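PDB 7DRQ: Uly1 from Catenovulum maritimum, which cleaves the algal polysaccharide ulvan as a calcium-binding member of polysaccharide lyase family 24. Local coordinates for residues 77-82 and 472-477; 51-54 and 59-62; 5-10 and 442-447; 410-415 and 449-454. One frame throughout, in Å; residues are numbered along the deposited sequence.

Interaction 1. Residues 77-82 and 472-477; sequences TRYNTL and TYLQII
Tyr79 is the residue most covered in this contact, and the neighbouring ring atoms CD2 and CE2 each receive one methyl group from strand 469-478. Leu474 CD2 lies 4.1 Å from Tyr79 CD2, its side chain running at about a right angle to that of the tyrosine. One pair further along, Ile476 CD1 comes to 4.0 Å from Tyr79 CE2. Both methyls approach the ring obliquely. The tyrosine ring reaches them because its CG swings opposite the backbone N (chi1 168°), and Ile8 of strand 3-15 packs on it as well. Thr81 CG2 adds a looser touch at the margin, 4.4 Å from Ile476 CD1.

The backbones stay well separated: Tyr79 CA and Leu474 CA are 9.2 Å apart, almost twice the spacing of paired strands, and the contact is wholly apolar. Strand 73-80 instead bonds to its own sheet, Tyr79 to Val60 and Thr77 to Met62, while Asn80 OD1 closes an Asx turn with Leu82 N at the strand end. Two separately bonded antiparallel sheets pressed face to face through buried hydrophobic side chains are what adjoining blades of a beta-propeller present, in keeping with the BNR-repeat family.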
loop_
_atom_site.group_PDB
_atom_site.type_symbol
_atom_site.label_atom_id
_atom_site.label_comp_id
_atom_site.label_asym_id
_atom_site.label_seq_id
_atom_site.Cartn_x
_atom_site.Cartn_y
_atom_site.Cartn_z
ATOM N N THR A 77 2.872 -1.576 -17.165
ATOM C CA THR A 77 4.090 -1.960 -17.876
ATOM C C THR A 77 4.528 -3.341 -17.416
ATOM O O THR A 77 4.467 -3.656 -16.221
ATOM C CB THR A 77 5.224 -0.959 -17.617
ATOM O OG1 THR A 77 4.849 0.336 -18.096
ATOM C CG2 THR A 77 6.512 -1.400 -18.338
ATOM N N ARG A 78 4.957 -4.170 -18.359
ATOM C CA ARG A 78 5.480 -5.488 -18.034
ATOM C C ARG A 78 6.891 -5.587 -18.584
ATOM O O ARG A 78 7.090 -5.456 -19.793
ATOM C CB ARG A 78 4.598 -6.597 -18.614
ATOM C CG ARG A 78 5.046 -7.996 -18.191
ATOM C CD ARG A 78 4.242 -9.078 -18.911
ATOM N NE ARG A 78 4.578 -9.118 -20.336
ATOM C CZ ARG A 78 4.030 -9.949 -21.217
ATOM N NH1 ARG A 78 3.112 -10.842 -20.827
ATOM N NH2 ARG A 78 4.397 -9.895 -22.497
ATOM N N TYR A 79 7.857 -5.801 -17.695
ATOM C CA TYR A 79 9.254 -6.013 -18.061
ATOM C C TYR A 79 9.562 -7.505 -18.014
ATOM O O TYR A 79 9.246 -8.183 -17.030
ATOM C CB TYR A 79 10.178 -5.239 -17.111
ATOM C CG TYR A 79 11.629 -5.631 -17.230
ATOM C CD1 TYR A 79 12.407 -5.160 -18.279
ATOM C CD2 TYR A 79 12.221 -6.483 -16.307
ATOM C CE1 TYR A 79 13.738 -5.523 -18.406
ATOM C CE2 TYR A 79 13.571 -6.851 -16.427
ATOM C CZ TYR A 79 14.314 -6.365 -17.481
ATOM O OH TYR A 79 15.646 -6.737 -17.603
ATOM N N ASN A 80 10.187 -8.016 -19.077
ATOM C CA ASN A 80 10.539 -9.427 -19.168
ATOM C C ASN A 80 12.001 -9.557 -18.760
ATOM O O ASN A 80 12.890 -9.063 -19.460
ATOM C CB ASN A 80 10.294 -9.963 -20.582
ATOM C CG ASN A 80 10.473 -11.474 -20.681
ATOM O OD1 ASN A 80 11.271 -12.072 -19.956
ATOM N ND2 ASN A 80 9.739 -12.096 -21.596
ATOM N N THR A 81 12.244 -10.204 -17.618
ATOM C CA THR A 81 13.605 -10.340 -17.110
ATOM C C THR A 81 14.467 -11.231 -17.996
ATOM O O THR A 81 15.697 -11.182 -17.887
ATOM C CB THR A 81 13.595 -10.915 -15.694
ATOM O OG1 THR A 81 13.045 -12.245 -15.713
ATOM C CG2 THR A 81 12.761 -10.032 -14.755
ATOM N N LEU A 82 13.850 -12.060 -18.840
ATOM C CA LEU A 82 14.613 -12.952 -19.710
ATOM C C LEU A 82 15.061 -12.273 -20.995
ATOM O O LEU A 82 16.129 -12.600 -21.527
ATOM C CB LEU A 82 13.784 -14.186 -20.059
ATOM C CG LEU A 82 13.335 -15.052 -18.887
ATOM C CD1 LEU A 82 12.396 -16.147 -19.376
ATOM C CD2 LEU A 82 14.528 -15.622 -18.128
ATOM N N THR A 472 11.115 7.248 -14.305
ATOM C CA THR A 472 11.188 6.183 -13.323
ATOM C C THR A 472 12.062 5.053 -13.844
ATOM O O THR A 472 12.196 4.845 -15.055
ATOM C CB THR A 472 9.798 5.616 -12.968
ATOM O OG1 THR A 472 9.168 5.184 -14.170
ATOM C CG2 THR A 472 8.945 6.686 -12.319
ATOM N N TYR A 473 12.637 4.318 -12.900
ATOM C CA TYR A 473 13.533 3.214 -13.175
ATOM C C TYR A 473 13.118 2.016 -12.343
ATOM O O TYR A 473 12.501 2.154 -11.285
ATOM C CB TYR A 473 14.984 3.560 -12.827
ATOM C CG TYR A 473 15.645 4.391 -13.890
ATOM C CD1 TYR A 473 15.516 5.767 -13.896
ATOM C CD2 TYR A 473 16.374 3.789 -14.905
ATOM C CE1 TYR A 473 16.112 6.534 -14.885
ATOM C CE2 TYR A 473 16.971 4.545 -15.893
ATOM C CZ TYR A 473 16.834 5.911 -15.878
ATOM O OH TYR A 473 17.433 6.667 -16.868
ATOM N N LEU A 474 13.506 0.843 -12.824
ATOM C CA LEU A 474 13.465 -0.386 -12.050
ATOM C C LEU A 474 14.887 -0.869 -11.816
ATOM O O LEU A 474 15.659 -1.017 -12.772
ATOM C CB LEU A 474 12.676 -1.473 -12.782
ATOM C CG LEU A 474 12.854 -2.898 -12.233
ATOM C CD1 LEU A 474 12.297 -3.010 -10.808
ATOM C CD2 LEU A 474 12.184 -3.937 -13.157
ATOM N N GLN A 475 15.231 -1.133 -10.558
ATOM C CA GLN A 475 16.489 -1.795 -10.236
ATOM C C GLN A 475 16.216 -3.186 -9.682
ATOM O O GLN A 475 15.268 -3.386 -8.913
ATOM C CB GLN A 475 17.320 -0.990 -9.234
ATOM C CG GLN A 475 17.910 0.290 -9.825
ATOM C CD GLN A 475 18.923 0.943 -8.910
ATOM O OE1 GLN A 475 19.122 0.513 -7.770
ATOM N NE2 GLN A 475 19.567 1.999 -9.403
ATOM N N ILE A 476 17.028 -4.152 -10.100
ATOM C CA ILE A 476 16.932 -5.524 -9.608
ATOM C C ILE A 476 18.238 -5.816 -8.883
ATOM O O ILE A 476 19.318 -5.820 -9.493
ATOM C CB ILE A 476 16.655 -6.531 -10.728
ATOM C CG1 ILE A 476 15.391 -6.124 -11.494
ATOM C CG2 ILE A 476 16.462 -7.935 -10.156
ATOM C CD1 ILE A 476 15.123 -6.979 -12.733
ATOM N N ILE A 477 18.140 -6.022 -7.574
ATOM C CA ILE A 477 19.293 -6.133 -6.697
ATOM C C ILE A 477 19.231 -7.503 -6.037
ATOM O O ILE A 477 18.225 -7.854 -5.408
ATOM C CB ILE A 477 19.326 -5.003 -5.655
ATOM C CG1 ILE A 477 19.566 -3.639 -6.329
ATOM C CG2 ILE A 477 20.400 -5.269 -4.619
ATOM C CD1 ILE A 477 19.215 -2.432 -5.425
#

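Interaction 2. Residues 51-54 and 59-62; sequences DAIK and YVFM
A tight antiparallel hairpin, strands 53-56 and 59-65, pairs Ile53 with Met62 and Lys54 with Phe61 at the start of a four-stranded sheet, consistent with a blade of the beta-propeller expected for this family. Lys54 and Phe61 form the hydrogen-bonded pair: Lys54 N gives to Phe61 O at 2.9 Å and Phe61 N to Lys54 O at 2.8 Å, both with N-H...O angles of 159°. Ile53 and Met62 are the non-hydrogen-bonded pair, where CA-H groups approach carbonyls instead, Ile53 CA standing 3.1 Å from Phe61 O and Met62 CA 3.2 Å from Ala52 O.

On the face carrying Ile53, Val60 and Met62, a selenomethionine, the side chains lie alongside one another. With CG1 opposite the backbone N (chi1 169°) and the chain extended beyond it, Ile53 CD1 comes alongside both neighbours, 3.7 Å from Val60 CG1 and 3.9 Å from Met62 CG. Tyr457 and Tyr459 of the adjacent sheet also touch Ile53; an alanine here would probably leave Val60 CG1 without its apolar partner, thin the packing on Met62 CG and open a gap beside those tyrosines.

The other face is partly polar. Lys54 bends back so that NZ makes a salt bridge with Asp51 OD2 at 2.8 Å, on the syn side but 30° out of the carboxylate plane. NZ also bonds Val113 O, and Asp51 OD2 also accepts from Phe206 N. The hairpin is thus fixed in register by its backbone, with the lysine charge probably balanced by Asp51 and the ammonium tied to strand 111-115.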
loop_
_atom_site.group_PDB
_atom_site.type_symbol
_atom_site.label_atom_id
_atom_site.label_comp_id
_atom_site.label_asym_id
_atom_site.label_seq_id
_atom_site.Cartn_x
_atom_site.Cartn_y
_atom_site.Cartn_z
ATOM N N ASP A 51 0.658 -0.171 -4.168
ATOM C CA ASP A 51 0.987 -1.570 -4.436
ATOM C C ASP A 51 1.245 -1.762 -5.935
ATOM O O ASP A 51 0.543 -2.481 -6.650
ATOM C CB ASP A 51 -0.138 -2.465 -3.931
ATOM C CG ASP A 51 0.247 -3.915 -3.903
ATOM O OD1 ASP A 51 1.453 -4.212 -3.720
ATOM O OD2 ASP A 51 -0.654 -4.760 -4.077
ATOM N N ALA A 52 2.284 -1.083 -6.403
ATOM C CA ALA A 52 2.432 -0.793 -7.821
ATOM C C ALA A 52 3.431 -1.682 -8.540
ATOM O O ALA A 52 3.688 -1.455 -9.727
ATOM C CB ALA A 52 2.835 0.678 -8.013
ATOM N N ILE A 53 4.023 -2.668 -7.873
ATOM C CA ILE A 53 4.982 -3.532 -8.551
ATOM C C ILE A 53 4.836 -4.962 -8.050
ATOM O O ILE A 53 4.764 -5.200 -6.841
ATOM C CB ILE A 53 6.428 -3.017 -8.379
ATOM C CG1 ILE A 53 7.427 -4.064 -8.866
ATOM C CG2 ILE A 53 6.718 -2.595 -6.942
ATOM C CD1 ILE A 53 8.792 -3.471 -9.170
ATOM N N LYS A 54 4.788 -5.917 -8.982
ATOM C CA LYS A 54 4.738 -7.332 -8.642
ATOM C C LYS A 54 5.643 -8.098 -9.592
ATOM O O LYS A 54 5.895 -7.663 -10.721
ATOM C CB LYS A 54 3.319 -7.915 -8.740
ATOM C CG LYS A 54 2.336 -7.364 -7.723
ATOM C CD LYS A 54 2.768 -7.732 -6.314
ATOM C CE LYS A 54 2.109 -6.794 -5.308
ATOM N NZ LYS A 54 0.598 -6.905 -5.389
ATOM N N TYR A 59 8.387 -11.994 -15.175
ATOM C CA TYR A 59 7.735 -10.745 -15.548
ATOM C C TYR A 59 7.660 -9.825 -14.344
ATOM O O TYR A 59 7.265 -10.255 -13.255
ATOM C CB TYR A 59 6.330 -11.003 -16.090
ATOM C CG TYR A 59 6.283 -11.945 -17.261
ATOM C CD1 TYR A 59 6.639 -11.524 -18.536
ATOM C CD2 TYR A 59 5.860 -13.262 -17.094
ATOM C CE1 TYR A 59 6.578 -12.406 -19.624
ATOM C CE2 TYR A 59 5.798 -14.139 -18.156
ATOM C CZ TYR A 59 6.155 -13.711 -19.414
ATOM O OH TYR A 59 6.085 -14.599 -20.466
ATOM N N VAL A 60 8.031 -8.563 -14.539
ATOM C CA VAL A 60 7.840 -7.529 -13.527
ATOM C C VAL A 60 6.715 -6.627 -14.003
ATOM O O VAL A 60 6.841 -5.974 -15.047
ATOM C CB VAL A 60 9.123 -6.713 -13.294
ATOM C CG1 VAL A 60 8.918 -5.761 -12.116
ATOM C CG2 VAL A 60 10.292 -7.641 -13.031
ATOM N N PHE A 61 5.624 -6.576 -13.241
ATOM C CA PHE A 61 4.481 -5.737 -13.565
ATOM C C PHE A 61 4.544 -4.460 -12.739
ATOM O O PHE A 61 4.710 -4.519 -11.516
ATOM C CB PHE A 61 3.175 -6.486 -13.290
ATOM C CG PHE A 61 2.948 -7.656 -14.210
ATOM C CD1 PHE A 61 3.491 -8.898 -13.919
ATOM C CD2 PHE A 61 2.194 -7.510 -15.366
ATOM C CE1 PHE A 61 3.285 -9.972 -14.759
ATOM C CE2 PHE A 61 1.978 -8.586 -16.210
ATOM C CZ PHE A 61 2.527 -9.817 -15.908
HETATM N N MSE A 62 4.447 -3.309 -13.410
HETATM C CA MSE A 62 4.525 -2.015 -12.736
HETATM C C MSE A 62 3.436 -1.076 -13.226
HETATM O O MSE A 62 3.218 -0.945 -14.429
HETATM C CB MSE A 62 5.899 -1.383 -12.957
HETATM C CG MSE A 62 7.023 -2.191 -12.354
HETATM SE SE MSE A 62 8.751 -1.484 -12.989
HETATM C CE MSE A 62 8.924 -2.445 -14.668
#

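Interaction 3. Residues 5-10 and 442-447; sequences EHEIKV and QSFQKG
Glu7 reaches across from the strand at one border of its sheet to Gln442 and Phe444, just ahead of the corner at residue 445 where the chain turns into the opposite border strand. From CB the chain runs out extended, CG lying opposite the backbone N (chi1 -178°). Glu7 CG comes within 4.0 Å of Gln442 OE1, and Glu7 CD within 3.1 Å of the same oxygen. At the tip, Glu7 OE1 is 2.6 Å from Gln442 OE1 and Glu7 OE2 3.6 Å, the two side chains arriving from opposite directions with carboxylate and amide planes 26° apart. Clear polar partners lie elsewhere: Glu7 OE1 accepts from Gln475 NE2, and Gln442 NE2 bonds to Glu462 OE2. Glu7 OE1 also meets the rim of the Phe444 ring, in its plane and 3.6 Å from CZ. An alanine here removes the carboxylate and is likely to leave Gln475 NE2 without this acceptor and the Phe444 edge without its neighbour.

With CA atoms of Glu7 and Gln442 10.5 Å apart, the contact spans the intervening strands through side chains. Strands 3-15 and 444-452 border an antiparallel four-stranded sheet; between them run 469-478, supplying Gln475, and 455-462, supplying Glu462.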
loop_
_atom_site.group_PDB
_atom_site.type_symbol
_atom_site.label_atom_id
_atom_site.label_comp_id
_atom_site.label_asym_id
_atom_site.label_seq_id
_atom_site.Cartn_x
_atom_site.Cartn_y
_atom_site.Cartn_z
ATOM N N GLU A 5 22.028 -6.041 -10.207
ATOM C CA GLU A 5 22.056 -6.888 -11.397
ATOM C C GLU A 5 21.513 -6.209 -12.646
ATOM O O GLU A 5 22.030 -6.446 -13.741
ATOM C CB GLU A 5 21.263 -8.173 -11.162
ATOM C CG GLU A 5 21.847 -9.052 -10.073
ATOM C CD GLU A 5 21.218 -10.423 -10.039
ATOM O OE1 GLU A 5 20.036 -10.550 -10.429
ATOM O OE2 GLU A 5 21.908 -11.373 -9.617
ATOM N N HIS A 6 20.467 -5.393 -12.518
ATOM C CA HIS A 6 19.822 -4.785 -13.673
ATOM C C HIS A 6 19.315 -3.397 -13.313
ATOM O O HIS A 6 18.878 -3.161 -12.184
ATOM C CB HIS A 6 18.661 -5.648 -14.183
ATOM C CG HIS A 6 19.078 -7.019 -14.616
ATOM N ND1 HIS A 6 18.904 -8.138 -13.830
ATOM C CD2 HIS A 6 19.677 -7.450 -15.752
ATOM C CE1 HIS A 6 19.375 -9.199 -14.464
ATOM N NE2 HIS A 6 19.854 -8.808 -15.631
ATOM N N GLU A 7 19.367 -2.487 -14.283
ATOM C CA GLU A 7 18.811 -1.146 -14.131
ATOM C C GLU A 7 18.096 -0.800 -15.428
ATOM O O GLU A 7 18.722 -0.785 -16.491
ATOM C CB GLU A 7 19.908 -0.133 -13.810
ATOM C CG GLU A 7 19.392 1.264 -13.604
ATOM C CD GLU A 7 20.298 2.074 -12.711
ATOM O OE1 GLU A 7 19.785 3.005 -12.070
ATOM O OE2 GLU A 7 21.522 1.779 -12.660
ATOM N N ILE A 8 16.790 -0.545 -15.344
ATOM C CA ILE A 8 15.901 -0.497 -16.499
ATOM C C ILE A 8 15.080 0.781 -16.430
ATOM O O ILE A 8 14.398 1.028 -15.435
ATOM C CB ILE A 8 14.963 -1.721 -16.535
ATOM C CG1 ILE A 8 15.768 -3.017 -16.527
ATOM C CG2 ILE A 8 14.031 -1.665 -17.738
ATOM C CD1 ILE A 8 15.493 -3.868 -15.307
ATOM N N LYS A 9 15.098 1.572 -17.494
ATOM C CA LYS A 9 14.227 2.737 -17.512
ATOM C C LYS A 9 12.804 2.285 -17.805
ATOM O O LYS A 9 12.565 1.465 -18.696
ATOM C CB LYS A 9 14.694 3.771 -18.540
ATOM C CG LYS A 9 13.780 4.979 -18.624
ATOM C CD LYS A 9 14.480 6.159 -19.303
ATOM C CE LYS A 9 14.309 6.133 -20.808
ATOM N NZ LYS A 9 14.965 7.329 -21.449
ATOM N N VAL A 10 11.857 2.775 -17.019
ATOM C CA VAL A 10 10.467 2.425 -17.256
ATOM C C VAL A 10 9.793 3.448 -18.150
ATOM O O VAL A 10 9.173 3.092 -19.156
ATOM C CB VAL A 10 9.730 2.268 -15.917
ATOM C CG1 VAL A 10 8.245 1.934 -16.161
ATOM C CG2 VAL A 10 10.404 1.182 -15.090
ATOM N N GLN A 442 23.072 7.202 -10.239
ATOM C CA GLN A 442 21.941 8.116 -10.328
ATOM C C GLN A 442 21.391 8.461 -8.948
ATOM O O GLN A 442 21.598 7.751 -7.964
ATOM C CB GLN A 442 20.822 7.509 -11.169
ATOM C CG GLN A 442 21.218 7.216 -12.594
ATOM C CD GLN A 442 20.234 6.304 -13.254
ATOM O OE1 GLN A 442 20.507 5.125 -13.445
ATOM N NE2 GLN A 442 19.064 6.832 -13.582
ATOM N N SER A 443 20.651 9.561 -8.893
ATOM C CA SER A 443 19.993 10.007 -7.673
ATOM C C SER A 443 18.491 9.855 -7.832
ATOM O O SER A 443 17.925 10.244 -8.863
ATOM C CB SER A 443 20.339 11.460 -7.351
ATOM O OG SER A 443 21.574 11.519 -6.657
ATOM N N PHE A 444 17.852 9.297 -6.810
ATOM C CA PHE A 444 16.421 9.046 -6.831
ATOM C C PHE A 444 15.744 9.806 -5.697
ATOM O O PHE A 444 16.343 10.073 -4.650
ATOM C CB PHE A 444 16.139 7.534 -6.738
ATOM C CG PHE A 444 16.830 6.741 -7.819
ATOM C CD1 PHE A 444 16.305 6.697 -9.095
ATOM C CD2 PHE A 444 18.027 6.088 -7.566
ATOM C CE1 PHE A 444 16.951 5.980 -10.111
ATOM C CE2 PHE A 444 18.681 5.373 -8.566
ATOM C CZ PHE A 444 18.136 5.318 -9.840
ATOM N N GLN A 445 14.482 10.153 -5.941
ATOM C CA GLN A 445 13.650 10.991 -5.092
ATOM C C GLN A 445 12.697 10.182 -4.225
ATOM O O GLN A 445 12.278 10.649 -3.152
ATOM C CB GLN A 445 12.847 11.931 -5.999
ATOM C CG GLN A 445 11.938 12.917 -5.338
ATOM C CD GLN A 445 11.587 14.040 -6.297
ATOM O OE1 GLN A 445 12.385 14.392 -7.167
ATOM N NE2 GLN A 445 10.389 14.595 -6.156
ATOM N N LYS A 446 12.364 8.976 -4.671
ATOM C CA LYS A 446 11.343 8.137 -4.053
ATOM C C LYS A 446 11.496 6.735 -4.612
ATOM O O LYS A 446 11.830 6.566 -5.780
ATOM C CB LYS A 446 9.942 8.690 -4.350
ATOM C CG LYS A 446 8.794 7.969 -3.656
ATOM C CD LYS A 446 7.448 8.481 -4.188
ATOM C CE LYS A 446 6.297 8.135 -3.245
ATOM N NZ LYS A 446 6.102 6.660 -3.090
ATOM N N GLY A 447 11.234 5.732 -3.792
ATOM C CA GLY A 447 11.223 4.372 -4.307
ATOM C C GLY A 447 10.232 3.526 -3.549
ATOM O O GLY A 447 9.929 3.799 -2.383
#

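Interaction 4. Residues 410-415 and 449-454; sequences YIIGLE and VHIHDG
Ile412 meets Val449 and Ile451 chiefly through methyl groups, while three residues further along its strand Glu415 OE2 makes a salt bridge with Arg433 NH1. Ile412 uses both of its branches. Its CG2 methyl lies 3.7 Å from Val449 CG2, where the two side chains are set aslant to one another. The longer branch carries Ile412 CD1 to 4.0 Å from Val449 CG1. Ile451 reaches toward Ile412, tip to tip, with CD1 to CD1 at 4.0 Å; a bend at its second torsion (chi2 -58°) turns that methyl aside from a fully extended course.

Strand 408-415 belongs to the sheet of 403-436 and strand 444-452 to the next one along the chain, consistent with neighbouring blades of the beta-propeller expected for this family. The CA atoms of Ile412 and Val449 stand 7.7 Å apart, too far for strand pairing, and the backbones bond inside their own sheets, Gly413 with Phe420 and His450 with Tyr457. Tyr403, also from the 403-436 sheet, touches all three aliphatic side chains. His450, between Val449 and Ile451 in sequence, points away from Ile412 and packs instead on Ile53 and Lys54.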
loop_
_atom_site.group_PDB
_atom_site.type_symbol
_atom_site.label_atom_id
_atom_site.label_comp_id
_atom_site.label_asym_id
_atom_site.label_seq_id
_atom_site.Cartn_x
_atom_site.Cartn_y
_atom_site.Cartn_z
ATOM N N TYR A 410 15.478 -6.293 6.691
ATOM C CA TYR A 410 16.185 -5.270 5.934
ATOM C C TYR A 410 15.520 -3.915 6.093
ATOM O O TYR A 410 14.292 -3.817 6.128
ATOM C CB TYR A 410 16.237 -5.594 4.440
ATOM C CG TYR A 410 16.915 -6.885 4.117
ATOM C CD1 TYR A 410 18.288 -6.928 3.885
ATOM C CD2 TYR A 410 16.191 -8.068 4.026
ATOM C CE1 TYR A 410 18.919 -8.116 3.573
ATOM C CE2 TYR A 410 16.819 -9.261 3.725
ATOM C CZ TYR A 410 18.177 -9.276 3.495
ATOM O OH TYR A 410 18.806 -10.461 3.195
ATOM N N ILE A 411 16.360 -2.875 6.180
ATOM C CA ILE A 411 15.971 -1.497 5.926
ATOM C C ILE A 411 16.497 -1.146 4.542
ATOM O O ILE A 411 17.666 -1.406 4.239
ATOM C CB ILE A 411 16.542 -0.545 6.989
ATOM C CG1 ILE A 411 15.917 -0.813 8.359
ATOM C CG2 ILE A 411 16.341 0.914 6.580
ATOM C CD1 ILE A 411 16.773 -0.294 9.505
ATOM N N ILE A 412 15.635 -0.596 3.692
ATOM C CA ILE A 412 15.991 -0.278 2.314
ATOM C C ILE A 412 15.531 1.146 2.044
ATOM O O ILE A 412 14.370 1.488 2.299
ATOM C CB ILE A 412 15.356 -1.260 1.314
ATOM C CG1 ILE A 412 15.837 -2.691 1.588
ATOM C CG2 ILE A 412 15.645 -0.831 -0.136
ATOM C CD1 ILE A 412 14.956 -3.765 0.953
ATOM N N GLY A 413 16.428 1.974 1.530
ATOM C CA GLY A 413 16.069 3.359 1.374
ATOM C C GLY A 413 17.027 4.088 0.470
ATOM O O GLY A 413 17.846 3.480 -0.219
ATOM N N LEU A 414 16.901 5.406 0.483
ATOM C CA LEU A 414 17.736 6.292 -0.314
ATOM C C LEU A 414 18.534 7.167 0.632
ATOM O O LEU A 414 17.968 7.779 1.542
ATOM C CB LEU A 414 16.886 7.148 -1.256
ATOM C CG LEU A 414 15.997 6.322 -2.190
ATOM C CD1 LEU A 414 14.989 7.185 -2.959
ATOM C CD2 LEU A 414 16.865 5.526 -3.168
ATOM N N GLU A 415 19.844 7.213 0.428
ATOM C CA GLU A 415 20.715 8.099 1.183
ATOM C C GLU A 415 21.467 8.953 0.177
ATOM O O GLU A 415 22.168 8.416 -0.685
ATOM C CB GLU A 415 21.681 7.309 2.065
ATOM C CG GLU A 415 22.515 8.166 2.999
ATOM C CD GLU A 415 23.211 7.332 4.052
ATOM O OE1 GLU A 415 22.559 6.975 5.059
ATOM O OE2 GLU A 415 24.401 7.013 3.858
ATOM N N VAL A 449 9.533 -0.711 -2.732
ATOM C CA VAL A 449 10.289 -1.954 -2.633
ATOM C C VAL A 449 9.348 -3.136 -2.828
ATOM O O VAL A 449 8.246 -3.157 -2.266
ATOM C CB VAL A 449 10.970 -2.034 -1.254
ATOM C CG1 VAL A 449 11.509 -3.437 -0.997
ATOM C CG2 VAL A 449 12.053 -0.972 -1.135
ATOM N N HIS A 450 9.792 -4.127 -3.605
ATOM C CA HIS A 450 9.144 -5.433 -3.678
ATOM C C HIS A 450 10.220 -6.503 -3.574
ATOM O O HIS A 450 11.144 -6.528 -4.388
ATOM C CB HIS A 450 8.356 -5.588 -4.982
ATOM C CG HIS A 450 7.649 -6.903 -5.108
ATOM N ND1 HIS A 450 6.497 -7.192 -4.410
ATOM C CD2 HIS A 450 7.922 -7.999 -5.854
ATOM C CE1 HIS A 450 6.096 -8.415 -4.708
ATOM N NE2 HIS A 450 6.938 -8.925 -5.588
ATOM N N ILE A 451 10.116 -7.373 -2.567
ATOM C CA ILE A 451 11.049 -8.481 -2.384
ATOM C C ILE A 451 10.431 -9.725 -3.007
ATOM O O ILE A 451 9.275 -10.059 -2.716
ATOM C CB ILE A 451 11.355 -8.712 -0.892
ATOM C CG1 ILE A 451 11.817 -7.410 -0.219
ATOM C CG2 ILE A 451 12.382 -9.836 -0.727
ATOM C CD1 ILE A 451 13.039 -6.796 -0.856
ATOM N N HIS A 452 11.186 -10.417 -3.857
ATOM C CA HIS A 452 10.650 -11.610 -4.504
ATOM C C HIS A 452 11.796 -12.555 -4.831
ATOM O O HIS A 452 12.732 -12.168 -5.533
ATOM C CB HIS A 452 9.871 -11.233 -5.767
ATOM C CG HIS A 452 9.414 -12.405 -6.575
ATOM N ND1 HIS A 452 8.220 -13.047 -6.335
ATOM C CD2 HIS A 452 9.988 -13.050 -7.617
ATOM C CE1 HIS A 452 8.074 -14.035 -7.198
ATOM N NE2 HIS A 452 9.134 -14.061 -7.984
ATOM N N ASP A 453 11.724 -13.782 -4.313
ATOM C CA ASP A 453 12.690 -14.837 -4.628
ATOM C C ASP A 453 14.125 -14.383 -4.374
ATOM O O ASP A 453 15.005 -14.517 -5.224
ATOM C CB ASP A 453 12.515 -15.307 -6.070
ATOM C CG ASP A 453 12.992 -16.735 -6.282
ATOM O OD1 ASP A 453 13.385 -17.384 -5.286
ATOM O OD2 ASP A 453 12.971 -17.206 -7.443
ATOM N N GLY A 454 14.356 -13.828 -3.189
ATOM C CA GLY A 454 15.696 -13.428 -2.809
ATOM C C GLY A 454 16.247 -12.208 -3.510
ATOM O O GLY A 454 17.441 -11.927 -3.374
#

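How the interactions relate
Three sheets share these contacts. The central one, strands 3-15, 469-478, 455-462 and 444-452, joins the N-terminal strand to three C-terminal ones, the "velcro" closure familiar from beta-propellers. Interaction 3 spans its face. Interaction 1 joins it to the sheet of 53-91, whose first hairpin is interaction 2, and interaction 4 joins it to the sheet of 403-436. Centres of interactions 1 and 2 lie about 9 Å apart, those of 1 and 3 about 10 Å, and the other pairs 13 to 14 Å. Along the chain, interaction 2 is nested inside interaction 3 and interaction 4 inside interaction 1; interaction 3 joins segments over 400 residues apart, consistent with closure of the ring.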